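Local coordinates for protein aerobactin synthase IucA (Klebsiella pneumoniae subsp. pneumoniae, PDB 5JM8) that probably catalyses an ATP-dependent amide-forming step in building the siderophore aerobactin, joining citrate to acetylated hydroxylysine as an NIS synthetase, at residues Phe19-Arg25 with Ala150-Ala154; Arg480-Tyr484 with Trp539-Asn544; Ile122-Trp128 with Gln143-Val147; Leu12-Ala16 with His115-Gln119. One frame throughout, in Å; residues are numbered along the deposited sequence.

Contact 1. Residues Phe19-Arg25 with Ala150-Ala154; sequences FLNSLVR and AFHPA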
loop_
_atom_site.group_PDB
_atom_site.type_symbol
_atom_site.label_atom_id
_atom_site.label_comp_id
_atom_site.label_asym_id
_atom_site.label_seq_id
_atom_site.Cartn_x
_atom_site.Cartn_y
_atom_site.Cartn_z
ATOM N N PHE A 19 -31.251 25.573 -11.757
ATOM C CA PHE A 19 -32.593 26.138 -11.754
ATOM C C PHE A 19 -32.950 26.639 -13.147
ATOM O O PHE A 19 -34.020 26.336 -13.673
ATOM C CB PHE A 19 -32.688 27.273 -10.727
ATOM C CG PHE A 19 -34.016 27.980 -10.713
ATOM C CD1 PHE A 19 -34.255 29.054 -11.556
ATOM C CD2 PHE A 19 -35.020 27.576 -9.850
ATOM C CE1 PHE A 19 -35.473 29.705 -11.543
ATOM C CE2 PHE A 19 -36.241 28.225 -9.831
ATOM C CZ PHE A 19 -36.469 29.290 -10.679
ATOM N N LEU A 20 -32.030 27.385 -13.747
ATOM C CA LEU A 20 -32.283 28.039 -15.025
ATOM C C LEU A 20 -32.283 27.059 -16.200
ATOM O O LEU A 20 -33.185 27.099 -17.034
ATOM C CB LEU A 20 -31.246 29.139 -15.264
ATOM C CG LEU A 20 -31.272 30.292 -14.255
ATOM C CD1 LEU A 20 -30.096 31.232 -14.472
ATOM C CD2 LEU A 20 -32.582 31.061 -14.329
ATOM N N ASN A 21 -31.285 26.181 -16.267
ATOM C CA ASN A 21 -31.212 25.200 -17.353
ATOM C C ASN A 21 -32.386 24.232 -17.304
ATOM O O ASN A 21 -32.919 23.832 -18.341
ATOM C CB ASN A 21 -29.901 24.413 -17.295
ATOM C CG ASN A 21 -28.705 25.237 -17.731
ATOM O OD1 ASN A 21 -28.821 26.436 -17.986
ATOM N ND2 ASN A 21 -27.543 24.598 -17.805
ATOM N N SER A 22 -32.778 23.852 -16.093
ATOM C CA SER A 22 -33.947 23.008 -15.904
ATOM C C SER A 22 -35.182 23.702 -16.478
ATOM O O SER A 22 -35.987 23.084 -17.175
ATOM C CB SER A 22 -34.150 22.689 -14.421
ATOM O OG SER A 22 -35.206 21.766 -14.243
ATOM N N LEU A 23 -35.312 24.994 -16.193
ATOM C CA LEU A 23 -36.429 25.792 -16.691
ATOM C C LEU A 23 -36.399 25.939 -18.216
ATOM O O LEU A 23 -37.415 25.747 -18.883
ATOM C CB LEU A 23 -36.419 27.177 -16.037
ATOM C CG LEU A 23 -37.492 28.172 -16.492
ATOM C CD1 LEU A 23 -38.886 27.685 -16.124
ATOM C CD2 LEU A 23 -37.229 29.544 -15.895
ATOM N N VAL A 24 -35.236 26.286 -18.756
ATOM C CA VAL A 24 -35.085 26.525 -20.190
ATOM C C VAL A 24 -35.429 25.286 -21.020
ATOM O O VAL A 24 -35.913 25.399 -22.147
ATOM C CB VAL A 24 -33.644 26.981 -20.519
ATOM C CG1 VAL A 24 -33.376 26.935 -22.020
ATOM C CG2 VAL A 24 -33.403 28.380 -19.988
ATOM N N ARG A 25 -35.168 24.107 -20.469
ATOM C CA ARG A 25 -35.469 22.862 -21.163
ATOM C C ARG A 25 -36.971 22.582 -21.207
ATOM O O ARG A 25 -37.475 22.024 -22.181
ATOM C CB ARG A 25 -34.745 21.692 -20.491
ATOM C CG ARG A 25 -35.180 20.317 -20.991
ATOM C CD ARG A 25 -34.381 19.207 -20.338
ATOM N NE ARG A 25 -33.029 19.115 -20.877
ATOM C CZ ARG A 25 -32.120 18.234 -20.471
ATOM N NH1 ARG A 25 -32.415 17.367 -19.513
ATOM N NH2 ARG A 25 -30.914 18.224 -21.021
ATOM N N ALA A 150 -28.146 18.158 -12.530
ATOM C CA ALA A 150 -27.867 19.333 -13.345
ATOM C C ALA A 150 -29.140 19.967 -13.894
ATOM O O ALA A 150 -29.141 21.142 -14.262
ATOM C CB ALA A 150 -26.930 18.965 -14.486
ATOM N N PHE A 151 -30.214 19.184 -13.957
ATOM C CA PHE A 151 -31.499 19.663 -14.463
ATOM C C PHE A 151 -32.608 19.472 -13.433
ATOM O O PHE A 151 -33.707 19.021 -13.753
ATOM C CB PHE A 151 -31.849 18.957 -15.778
ATOM C CG PHE A 151 -31.085 19.482 -16.956
ATOM C CD1 PHE A 151 -29.755 19.147 -17.138
ATOM C CD2 PHE A 151 -31.690 20.320 -17.874
ATOM C CE1 PHE A 151 -29.045 19.631 -18.218
ATOM C CE2 PHE A 151 -30.984 20.808 -18.954
ATOM C CZ PHE A 151 -29.660 20.466 -19.124
ATOM N N HIS A 152 -32.290 19.813 -12.189
ATOM C CA HIS A 152 -33.278 19.906 -11.122
ATOM C C HIS A 152 -33.182 21.314 -10.538
ATOM O O HIS A 152 -32.089 21.872 -10.461
ATOM C CB HIS A 152 -33.032 18.846 -10.046
ATOM C CG HIS A 152 -34.200 18.627 -9.136
ATOM N ND1 HIS A 152 -34.402 19.367 -7.992
ATOM C CD2 HIS A 152 -35.234 17.754 -9.206
ATOM C CE1 HIS A 152 -35.508 18.961 -7.395
ATOM N NE2 HIS A 152 -36.031 17.982 -8.111
ATOM N N PRO A 153 -34.323 21.910 -10.152
ATOM C CA PRO A 153 -34.261 23.264 -9.588
ATOM C C PRO A 153 -33.668 23.318 -8.181
ATOM O O PRO A 153 -32.993 24.287 -7.836
ATOM C CB PRO A 153 -35.730 23.700 -9.571
ATOM C CG PRO A 153 -36.502 22.430 -9.532
ATOM C CD PRO A 153 -35.713 21.456 -10.340
ATOM N N ALA A 154 -33.932 22.287 -7.384
ATOM C CA ALA A 154 -33.429 22.208 -6.018
ATOM C C ALA A 154 -32.767 20.855 -5.755
ATOM O O ALA A 154 -33.284 20.049 -4.983
ATOM C CB ALA A 154 -34.557 22.443 -5.031
#
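NH2 of R25 is gripped twice: it donates a hydrogen bond to T60 O, and it lies over one face of the F151 ring, 3.2 Å from F151 CZ. The result is a stacked cation-pi pair that pins helix 14-26 to the loop carrying residues 150-154. The evidence is geometric. The guanidinium and ring planes are only 12° apart, and R25 CZ is 3.5 Å from the ring centroid, displaced toward the rim. NE of the same guanidinium donates to Q61 OE1, so its rotation is fixed by polar partners as well as by the stack. The arginine chain leaves the helix extended and bends at chi3 (-75°), which turns the flat group over the phenyl.

Over the opposite face lies N21, whose CB stands 4.1 Å from F151 CE2. The ring is therefore held between two side chains that come off the same helix one turn apart. The amide of N21 looks elsewhere, accepting from Q17 NE2 and donating to H63 O.

S22 OG comes to 3.2 Å from F151 O, and two residues on in the loop P153 CB touches F19 CD2 at 4.0 Å. Every residue that touches here is buried. H152 turns its CB away from the helix, and its side chain lies about 7 Å from the bound ATP. Its imidazole is held at both nitrogens: H152 NE2 bonds to N287 OD1, and A154 N donates to H152 ND1 at 3.0 Å, arriving 27° out of the ring plane.

Contact 2. Residues Arg480-Tyr484 with Trp539-Asn544; sequences RYFPY and WNVKGN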
loop_
_atom_site.group_PDB
_atom_site.type_symbol
_atom_site.label_atom_id
_atom_site.label_comp_id
_atom_site.label_asym_id
_atom_site.label_seq_id
_atom_site.Cartn_x
_atom_site.Cartn_y
_atom_site.Cartn_z
ATOM N N ARG A 480 -40.544 5.798 -23.233
ATOM C CA ARG A 480 -40.604 7.043 -22.476
ATOM C C ARG A 480 -39.383 7.188 -21.573
ATOM O O ARG A 480 -38.671 8.191 -21.631
ATOM C CB ARG A 480 -41.885 7.109 -21.640
ATOM C CG ARG A 480 -41.965 8.339 -20.741
ATOM C CD ARG A 480 -43.290 8.431 -20.000
ATOM N NE ARG A 480 -44.435 8.425 -20.906
ATOM C CZ ARG A 480 -44.747 9.416 -21.738
ATOM N NH1 ARG A 480 -43.993 10.505 -21.802
ATOM N NH2 ARG A 480 -45.813 9.310 -22.519
ATOM N N TYR A 481 -39.139 6.173 -20.750
ATOM C CA TYR A 481 -38.111 6.244 -19.715
ATOM C C TYR A 481 -36.698 6.010 -20.244
ATOM O O TYR A 481 -35.795 6.806 -20.007
ATOM C CB TYR A 481 -38.397 5.217 -18.618
ATOM C CG TYR A 481 -39.668 5.460 -17.836
ATOM C CD1 TYR A 481 -39.983 6.721 -17.347
ATOM C CD2 TYR A 481 -40.552 4.421 -17.583
ATOM C CE1 TYR A 481 -41.146 6.939 -16.628
ATOM C CE2 TYR A 481 -41.714 4.628 -16.869
ATOM C CZ TYR A 481 -42.007 5.888 -16.394
ATOM O OH TYR A 481 -43.165 6.092 -15.682
ATOM N N PHE A 482 -36.517 4.914 -20.966
ATOM C CA PHE A 482 -35.184 4.408 -21.274
ATOM C C PHE A 482 -34.285 5.382 -22.049
ATOM O O PHE A 482 -33.127 5.578 -21.678
ATOM C CB PHE A 482 -35.310 3.099 -22.048
ATOM C CG PHE A 482 -34.024 2.336 -22.154
ATOM C CD1 PHE A 482 -33.651 1.447 -21.163
ATOM C CD2 PHE A 482 -33.186 2.509 -23.241
ATOM C CE1 PHE A 482 -32.470 0.744 -21.254
ATOM C CE2 PHE A 482 -32.004 1.804 -23.338
ATOM C CZ PHE A 482 -31.645 0.921 -22.343
ATOM N N PRO A 483 -34.799 5.994 -23.128
ATOM C CA PRO A 483 -33.930 6.947 -23.829
ATOM C C PRO A 483 -33.692 8.247 -23.052
ATOM O O PRO A 483 -32.701 8.928 -23.312
ATOM C CB PRO A 483 -34.684 7.219 -25.136
ATOM C CG PRO A 483 -36.092 6.858 -24.857
ATOM C CD PRO A 483 -36.053 5.747 -23.863
ATOM N N TYR A 484 -34.582 8.592 -22.125
ATOM C CA TYR A 484 -34.346 9.747 -21.260
ATOM C C TYR A 484 -33.132 9.509 -20.378
ATOM O O TYR A 484 -32.150 10.246 -20.439
ATOM C CB TYR A 484 -35.560 10.049 -20.377
ATOM C CG TYR A 484 -35.236 10.950 -19.199
ATOM C CD1 TYR A 484 -34.843 12.269 -19.395
ATOM C CD2 TYR A 484 -35.318 10.480 -17.891
ATOM C CE1 TYR A 484 -34.542 13.096 -18.320
ATOM C CE2 TYR A 484 -35.021 11.302 -16.813
ATOM C CZ TYR A 484 -34.635 12.603 -17.034
ATOM O OH TYR A 484 -34.342 13.408 -15.960
ATOM N N TRP A 539 -38.747 13.057 -28.327
ATOM C CA TRP A 539 -38.741 12.143 -27.191
ATOM C C TRP A 539 -39.633 12.711 -26.095
ATOM O O TRP A 539 -39.352 13.774 -25.542
ATOM C CB TRP A 539 -37.322 11.920 -26.659
ATOM C CG TRP A 539 -36.385 11.310 -27.653
ATOM C CD1 TRP A 539 -36.713 10.742 -28.847
ATOM C CD2 TRP A 539 -34.962 11.210 -27.537
ATOM N NE1 TRP A 539 -35.582 10.295 -29.484
ATOM C CE2 TRP A 539 -34.493 10.570 -28.700
ATOM C CE3 TRP A 539 -34.038 11.601 -26.563
ATOM C CZ2 TRP A 539 -33.143 10.310 -28.915
ATOM C CZ3 TRP A 539 -32.696 11.343 -26.780
ATOM C CH2 TRP A 539 -32.261 10.704 -27.946
ATOM N N ASN A 540 -40.715 12.001 -25.794
ATOM C CA ASN A 540 -41.637 12.421 -24.750
ATOM C C ASN A 540 -41.204 11.828 -23.417
ATOM O O ASN A 540 -41.110 10.608 -23.277
ATOM C CB ASN A 540 -43.065 12.000 -25.095
ATOM C CG ASN A 540 -44.104 12.876 -24.430
ATOM O OD1 ASN A 540 -44.110 13.035 -23.208
ATOM N ND2 ASN A 540 -44.988 13.457 -25.233
ATOM N N VAL A 541 -40.933 12.698 -22.448
ATOM C CA VAL A 541 -40.333 12.287 -21.183
ATOM C C VAL A 541 -40.965 13.041 -20.006
ATOM O O VAL A 541 -42.134 13.417 -20.075
ATOM C CB VAL A 541 -38.803 12.508 -21.220
ATOM C CG1 VAL A 541 -38.183 11.641 -22.301
ATOM C CG2 VAL A 541 -38.465 13.973 -21.468
ATOM N N LYS A 542 -40.202 13.250 -18.934
ATOM C CA LYS A 542 -40.723 13.867 -17.715
ATOM C C LYS A 542 -39.738 14.888 -17.142
ATOM O O LYS A 542 -38.573 14.568 -16.890
ATOM C CB LYS A 542 -41.034 12.785 -16.677
ATOM C CG LYS A 542 -41.620 13.298 -15.370
ATOM C CD LYS A 542 -41.802 12.159 -14.380
ATOM C CE LYS A 542 -42.163 12.665 -12.995
ATOM N NZ LYS A 542 -43.453 13.400 -12.994
ATOM N N GLY A 543 -40.220 16.112 -16.938
ATOM C CA GLY A 543 -39.399 17.191 -16.416
ATOM C C GLY A 543 -39.364 17.213 -14.900
ATOM O O GLY A 543 -40.262 16.685 -14.246
ATOM N N ASN A 544 -38.324 17.830 -14.346
ATOM C CA ASN A 544 -38.140 17.905 -12.899
ATOM C C ASN A 544 -38.619 19.226 -12.301
ATOM O O ASN A 544 -39.000 19.281 -11.132
ATOM C CB ASN A 544 -36.664 17.705 -12.545
ATOM C CG ASN A 544 -36.178 16.301 -12.831
ATOM O OD1 ASN A 544 -36.590 15.345 -12.174
ATOM N ND2 ASN A 544 -35.287 16.171 -13.805
#
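R480 and N540 lie side by side and point the same way, yet their flat ends are nearly perpendicular, with guanidinium and amide planes 86° apart. A bond is made despite this inclination. R480 NH1 donates to N540 OD1 at 2.9 Å, with the acceptor at the guanidinium edge and close to its plane. Seen from the asparagine, the donor stands above the carbonyl plane, 46° out of it, and so is not on a lone pair. The arginine reaches this position through an extended start and a turn at chi3 (-56°). Its methylene CG meanwhile passes 3.5 Å from N540 O.

V541 CG1 lies against the helix between two groups one turn apart. It touches Y484 CB at 3.6 Å and R480 O at 3.5 Å, so one methyl group meets both backbone and side chain of the helix. These contacts join helix 475-500, kinked at P483 and Y484 where the regular backbone bonds lapse, to the end of strand 538-540. That strand forms a small antiparallel pair with 566-568, and backbone bonds from V541 to F565 and from G543 to I563 carry the pairing onward.

At the two ends, aromatic groups take different roles. The W539 CB points toward the helix, and the indole meets P483 O obliquely, its CZ3 being 4.2 Å away, while Y532 lies against its ring. The Y484 side chain lies about 6 Å from the bound ATP, and Y484 OH comes 3.6 Å from N544 ND2.

Contact 3. Residues Ile122-Trp128 with Gln143-Val147; sequences IDARHDW and QALLV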
loop_
_atom_site.group_PDB
_atom_site.type_symbol
_atom_site.label_atom_id
_atom_site.label_comp_id
_atom_site.label_asym_id
_atom_site.label_seq_id
_atom_site.Cartn_x
_atom_site.Cartn_y
_atom_site.Cartn_z
ATOM N N ILE A 122 -19.274 24.297 -1.293
ATOM C CA ILE A 122 -18.207 24.794 -2.155
ATOM C C ILE A 122 -17.136 25.513 -1.339
ATOM O O ILE A 122 -15.945 25.404 -1.635
ATOM C CB ILE A 122 -18.764 25.746 -3.242
ATOM C CG1 ILE A 122 -19.593 24.947 -4.253
ATOM C CG2 ILE A 122 -17.626 26.482 -3.959
ATOM C CD1 ILE A 122 -20.399 25.788 -5.221
ATOM N N ASP A 123 -17.563 26.248 -0.317
ATOM C CA ASP A 123 -16.637 26.963 0.555
ATOM C C ASP A 123 -15.961 26.024 1.550
ATOM O O ASP A 123 -14.925 26.359 2.123
ATOM C CB ASP A 123 -17.363 28.076 1.315
ATOM C CG ASP A 123 -17.802 29.218 0.411
ATOM O OD1 ASP A 123 -17.149 29.453 -0.629
ATOM O OD2 ASP A 123 -18.802 29.888 0.747
ATOM N N ALA A 124 -16.554 24.852 1.756
ATOM C CA ALA A 124 -16.021 23.873 2.698
ATOM C C ALA A 124 -15.039 22.905 2.038
ATOM O O ALA A 124 -14.164 22.352 2.706
ATOM C CB ALA A 124 -17.161 23.095 3.339
ATOM N N ARG A 125 -15.193 22.698 0.732
ATOM C CA ARG A 125 -14.404 21.702 0.007
ATOM C C ARG A 125 -13.258 22.330 -0.783
ATOM O O ARG A 125 -13.318 22.428 -2.009
ATOM C CB ARG A 125 -15.304 20.907 -0.942
ATOM C CG ARG A 125 -16.357 20.049 -0.241
ATOM C CD ARG A 125 -15.735 18.903 0.550
ATOM N NE ARG A 125 -14.918 18.039 -0.297
ATOM C CZ ARG A 125 -15.392 17.035 -1.029
ATOM N NH1 ARG A 125 -16.689 16.751 -1.028
ATOM N NH2 ARG A 125 -14.565 16.313 -1.767
ATOM N N HIS A 126 -12.208 22.739 -0.079
ATOM C CA HIS A 126 -11.041 23.333 -0.723
ATOM C C HIS A 126 -10.169 22.261 -1.359
ATOM O O HIS A 126 -9.208 22.565 -2.066
ATOM C CB HIS A 126 -10.228 24.143 0.285
ATOM C CG HIS A 126 -10.952 25.338 0.820
ATOM N ND1 HIS A 126 -10.766 26.608 0.317
ATOM C CD2 HIS A 126 -11.864 25.456 1.813
ATOM C CE1 HIS A 126 -11.532 27.456 0.979
ATOM N NE2 HIS A 126 -12.207 26.783 1.893
ATOM N N ASP A 127 -10.507 21.004 -1.097
ATOM C CA ASP A 127 -9.811 19.877 -1.698
ATOM C C ASP A 127 -10.317 19.578 -3.106
ATOM O O ASP A 127 -9.701 18.798 -3.831
ATOM C CB ASP A 127 -9.969 18.628 -0.828
ATOM C CG ASP A 127 -11.424 18.280 -0.566
ATOM O OD1 ASP A 127 -12.220 19.209 -0.327
ATOM O OD2 ASP A 127 -11.774 17.080 -0.600
ATOM N N TRP A 128 -11.428 20.200 -3.495
ATOM C CA TRP A 128 -12.124 19.790 -4.710
ATOM C C TRP A 128 -11.277 19.999 -5.962
ATOM O O TRP A 128 -11.141 19.089 -6.777
ATOM C CB TRP A 128 -13.453 20.533 -4.859
ATOM C CG TRP A 128 -14.335 19.901 -5.894
ATOM C CD1 TRP A 128 -15.334 18.994 -5.679
ATOM C CD2 TRP A 128 -14.278 20.106 -7.312
ATOM N NE1 TRP A 128 -15.906 18.630 -6.874
ATOM C CE2 TRP A 128 -15.276 19.298 -7.892
ATOM C CE3 TRP A 128 -13.482 20.897 -8.146
ATOM C CZ2 TRP A 128 -15.500 19.259 -9.266
ATOM C CZ3 TRP A 128 -13.707 20.859 -9.510
ATOM C CH2 TRP A 128 -14.706 20.045 -10.056
ATOM N N GLN A 143 -18.278 11.345 -3.642
ATOM C CA GLN A 143 -18.434 12.500 -2.765
ATOM C C GLN A 143 -17.981 13.796 -3.429
ATOM O O GLN A 143 -17.892 14.834 -2.775
ATOM C CB GLN A 143 -17.656 12.285 -1.466
ATOM C CG GLN A 143 -18.199 11.150 -0.613
ATOM C CD GLN A 143 -17.457 11.002 0.699
ATOM O OE1 GLN A 143 -16.255 11.266 0.782
ATOM N NE2 GLN A 143 -18.171 10.584 1.737
ATOM N N ALA A 144 -17.717 13.734 -4.731
ATOM C CA ALA A 144 -17.201 14.887 -5.462
ATOM C C ALA A 144 -18.307 15.671 -6.161
ATOM O O ALA A 144 -18.041 16.688 -6.802
ATOM C CB ALA A 144 -16.157 14.438 -6.474
ATOM N N LEU A 145 -19.545 15.198 -6.041
ATOM C CA LEU A 145 -20.682 15.897 -6.632
ATOM C C LEU A 145 -21.229 16.959 -5.679
ATOM O O LEU A 145 -21.846 16.636 -4.662
ATOM C CB LEU A 145 -21.787 14.904 -7.009
ATOM C CG LEU A 145 -23.031 15.488 -7.690
ATOM C CD1 LEU A 145 -22.691 16.034 -9.065
ATOM C CD2 LEU A 145 -24.136 14.448 -7.781
ATOM N N LEU A 146 -21.004 18.224 -6.022
ATOM C CA LEU A 146 -21.446 19.345 -5.198
ATOM C C LEU A 146 -22.603 20.101 -5.843
ATOM O O LEU A 146 -23.323 20.831 -5.166
ATOM C CB LEU A 146 -20.286 20.311 -4.937
ATOM C CG LEU A 146 -19.074 19.758 -4.184
ATOM C CD1 LEU A 146 -18.095 20.889 -3.906
ATOM C CD2 LEU A 146 -19.481 19.057 -2.887
ATOM N N VAL A 147 -22.774 19.936 -7.150
ATOM C CA VAL A 147 -23.850 20.609 -7.868
ATOM C C VAL A 147 -25.142 19.812 -7.772
ATOM O O VAL A 147 -26.227 20.382 -7.677
ATOM C CB VAL A 147 -23.499 20.818 -9.355
ATOM C CG1 VAL A 147 -24.686 21.405 -10.108
ATOM C CG2 VAL A 147 -22.285 21.720 -9.491
#
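I122 and L146 mark one end of the approach, with CA atoms 7.0 Å apart, and W128 and A144 mark the other at 7.1 Å. Helix 101-124 ends just before R125, which is the first residue to leave helical angles, and a type I beta turn runs from R125 to W128. The facing segment 143-147 has no regular structure. No backbone pairing joins the two; side chains from the turn bond to carbonyls of the loop.

R125 NH1 donates to Q143 O at 2.9 Å and nearly straight (169°), with the oxygen near the guanidinium plane; the same nitrogen also donates to D172 O. Bends at chi2 (-67°) and chi3 (-58°) fold the arginine so that its flat end reaches both Q143 O and D127. The opposite part of the guanidinium is held side-on by D127, NE giving to OD1 at 2.9 Å on its syn lone pair and NH2 giving to OD2. This salt bridge within the turn probably fixes the arginine's orientation. W128 NE1 supplies the second bond across, to A144 O at 2.9 Å, lying in the indole plane and on a lone pair in the carbonyl plane.

L146 packs beside these bonds. Its CD1 touches W128 CD1 at 3.8 Å and R125 CB at 4.1 Å, and also meets I122 CG1, so a single methyl packs on three residues.

Next door, L145 turns away from the turn and touches ATP, while Q369 bonds to A144 O and to L146 N. W128 and A144 rest on L378 of helix 378-390, and H126 meets F173 of a second subunit edge-to-face.

Contact 4. Residues Leu12-Ala16 with His115-Gln119; sequences LDVAA and HAHTQ
The N-cap of helix 14-26 is D13, and its carboxylate serves two helices at once, capping its own and meeting H115 of helix 101-124. D13 OD1 accepts from A16 N at 2.9 Å with a near-straight angle of 165°, the donor lying well above the carboxylate plane. A15 N adds a weak bond to the same oxygen. The other oxygen, OD2, takes the hydrogen bond from H115 NE2 at the edge of the imidazole. The modelled separation of 2.4 Å is too short to be trusted, although the pairing of groups is clear. The carboxylate and ring planes are inclined at 52°.

H115 reaches across with its CG anti to the backbone N (chi1 179°), which carries the imidazole off its helix to the start of the other. Its CD2 then packs on A15 CB at 3.7 Å. One turn on, T118 CG2 reaches A15 CB at 4.2 Å, so the A15 methyl meets both H115 and T118.

Around this contact, F82 stacks on the H115 ring, F67 of strand 64-72 touches D13 and A16, and V14 packs on V147 in the loop before helix 163-169.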
loop_
_atom_site.group_PDB
_atom_site.type_symbol
_atom_site.label_atom_id
_atom_site.label_comp_id
_atom_site.label_asym_id
_atom_site.label_seq_id
_atom_site.Cartn_x
_atom_site.Cartn_y
_atom_site.Cartn_z
ATOM N N LEU A 12 -19.691 33.374 -11.167
ATOM C CA LEU A 12 -20.070 31.982 -11.377
ATOM C C LEU A 12 -21.091 31.502 -10.357
ATOM O O LEU A 12 -20.957 31.754 -9.158
ATOM C CB LEU A 12 -18.836 31.081 -11.312
ATOM C CG LEU A 12 -18.034 30.910 -12.602
ATOM C CD1 LEU A 12 -17.394 32.219 -13.046
ATOM C CD2 LEU A 12 -16.991 29.837 -12.399
ATOM N N ASP A 13 -22.113 30.811 -10.848
ATOM C CA ASP A 13 -23.062 30.125 -9.985
ATOM C C ASP A 13 -23.542 28.862 -10.687
ATOM O O ASP A 13 -24.367 28.917 -11.597
ATOM C CB ASP A 13 -24.242 31.035 -9.629
ATOM C CG ASP A 13 -25.076 30.488 -8.483
ATOM O OD1 ASP A 13 -25.030 29.265 -8.236
ATOM O OD2 ASP A 13 -25.777 31.287 -7.825
ATOM N N VAL A 14 -23.004 27.725 -10.255
ATOM C CA VAL A 14 -23.382 26.431 -10.806
ATOM C C VAL A 14 -24.725 25.962 -10.253
ATOM O O VAL A 14 -25.393 25.134 -10.862
ATOM C CB VAL A 14 -22.309 25.355 -10.513
ATOM C CG1 VAL A 14 -21.027 25.666 -11.271
ATOM C CG2 VAL A 14 -22.039 25.243 -9.013
ATOM N N ALA A 15 -25.116 26.494 -9.098
ATOM C CA ALA A 15 -26.400 26.150 -8.493
ATOM C C ALA A 15 -27.540 26.811 -9.258
ATOM O O ALA A 15 -28.537 26.170 -9.589
ATOM C CB ALA A 15 -26.429 26.568 -7.030
ATOM N N ALA A 16 -27.385 28.099 -9.539
ATOM C CA ALA A 16 -28.405 28.841 -10.261
ATOM C C ALA A 16 -28.589 28.266 -11.659
ATOM O O ALA A 16 -29.696 28.255 -12.195
ATOM C CB ALA A 16 -28.039 30.313 -10.338
ATOM N N HIS A 115 -29.606 26.303 -3.114
ATOM C CA HIS A 115 -28.612 27.246 -3.614
ATOM C C HIS A 115 -27.618 27.626 -2.521
ATOM O O HIS A 115 -26.423 27.767 -2.780
ATOM C CB HIS A 115 -29.296 28.501 -4.166
ATOM C CG HIS A 115 -28.342 29.539 -4.669
ATOM N ND1 HIS A 115 -27.784 30.499 -3.851
ATOM C CD2 HIS A 115 -27.846 29.769 -5.909
ATOM C CE1 HIS A 115 -26.986 31.273 -4.564
ATOM N NE2 HIS A 115 -27.006 30.853 -5.816
ATOM N N ALA A 116 -28.118 27.776 -1.298
ATOM C CA ALA A 116 -27.291 28.180 -0.166
ATOM C C ALA A 116 -26.436 27.027 0.352
ATOM O O ALA A 116 -25.255 27.206 0.654
ATOM C CB ALA A 116 -28.160 28.718 0.948
ATOM N N HIS A 117 -27.044 25.850 0.463
ATOM C CA HIS A 117 -26.342 24.659 0.925
ATOM C C HIS A 117 -25.173 24.333 0.006
ATOM O O HIS A 117 -24.110 23.913 0.462
ATOM C CB HIS A 117 -27.298 23.469 0.993
ATOM C CG HIS A 117 -28.436 23.667 1.946
ATOM N ND1 HIS A 117 -29.620 22.966 1.847
ATOM C CD2 HIS A 117 -28.575 24.492 3.010
ATOM C CE1 HIS A 117 -30.435 23.347 2.814
ATOM N NE2 HIS A 117 -29.826 24.273 3.532
ATOM N N THR A 118 -25.385 24.524 -1.292
ATOM C CA THR A 118 -24.348 24.286 -2.286
ATOM C C THR A 118 -23.169 25.228 -2.070
ATOM O O THR A 118 -22.016 24.807 -2.120
ATOM C CB THR A 118 -24.885 24.473 -3.716
ATOM O OG1 THR A 118 -25.935 23.533 -3.963
ATOM C CG2 THR A 118 -23.777 24.269 -4.745
ATOM N N GLN A 119 -23.465 26.500 -1.831
ATOM C CA GLN A 119 -22.419 27.496 -1.628
ATOM C C GLN A 119 -21.595 27.146 -0.397
ATOM O O GLN A 119 -20.375 27.294 -0.400
ATOM C CB GLN A 119 -23.024 28.897 -1.487
ATOM C CG GLN A 119 -21.992 30.013 -1.340
ATOM C CD GLN A 119 -21.141 30.193 -2.585
ATOM O OE1 GLN A 119 -21.659 30.446 -3.673
ATOM N NE2 GLN A 119 -19.831 30.060 -2.430
#

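How the contacts relate
Two helices tie the set together: contacts 1 and 4 share helix 14-26, their centres 12 Å apart, and contacts 3 and 4 share helix 101-124 at 11 Å. Contacts 3 and 4 also touch, through L146 O and T118 CG2 at 3.5 Å. Contact 1 meets contact 2 where N544 ND2 lies 3.3 Å from F151 O, a probable weak hydrogen bond. Contacts 2 and 3 lie on opposite sides of the chain's centre, centres about 30 Å apart. Contacts 1, 2 and 3 all come near the nucleotide: L145 touches it, and the side chains of Y484 and H152 lie about 6 and 7 Å away.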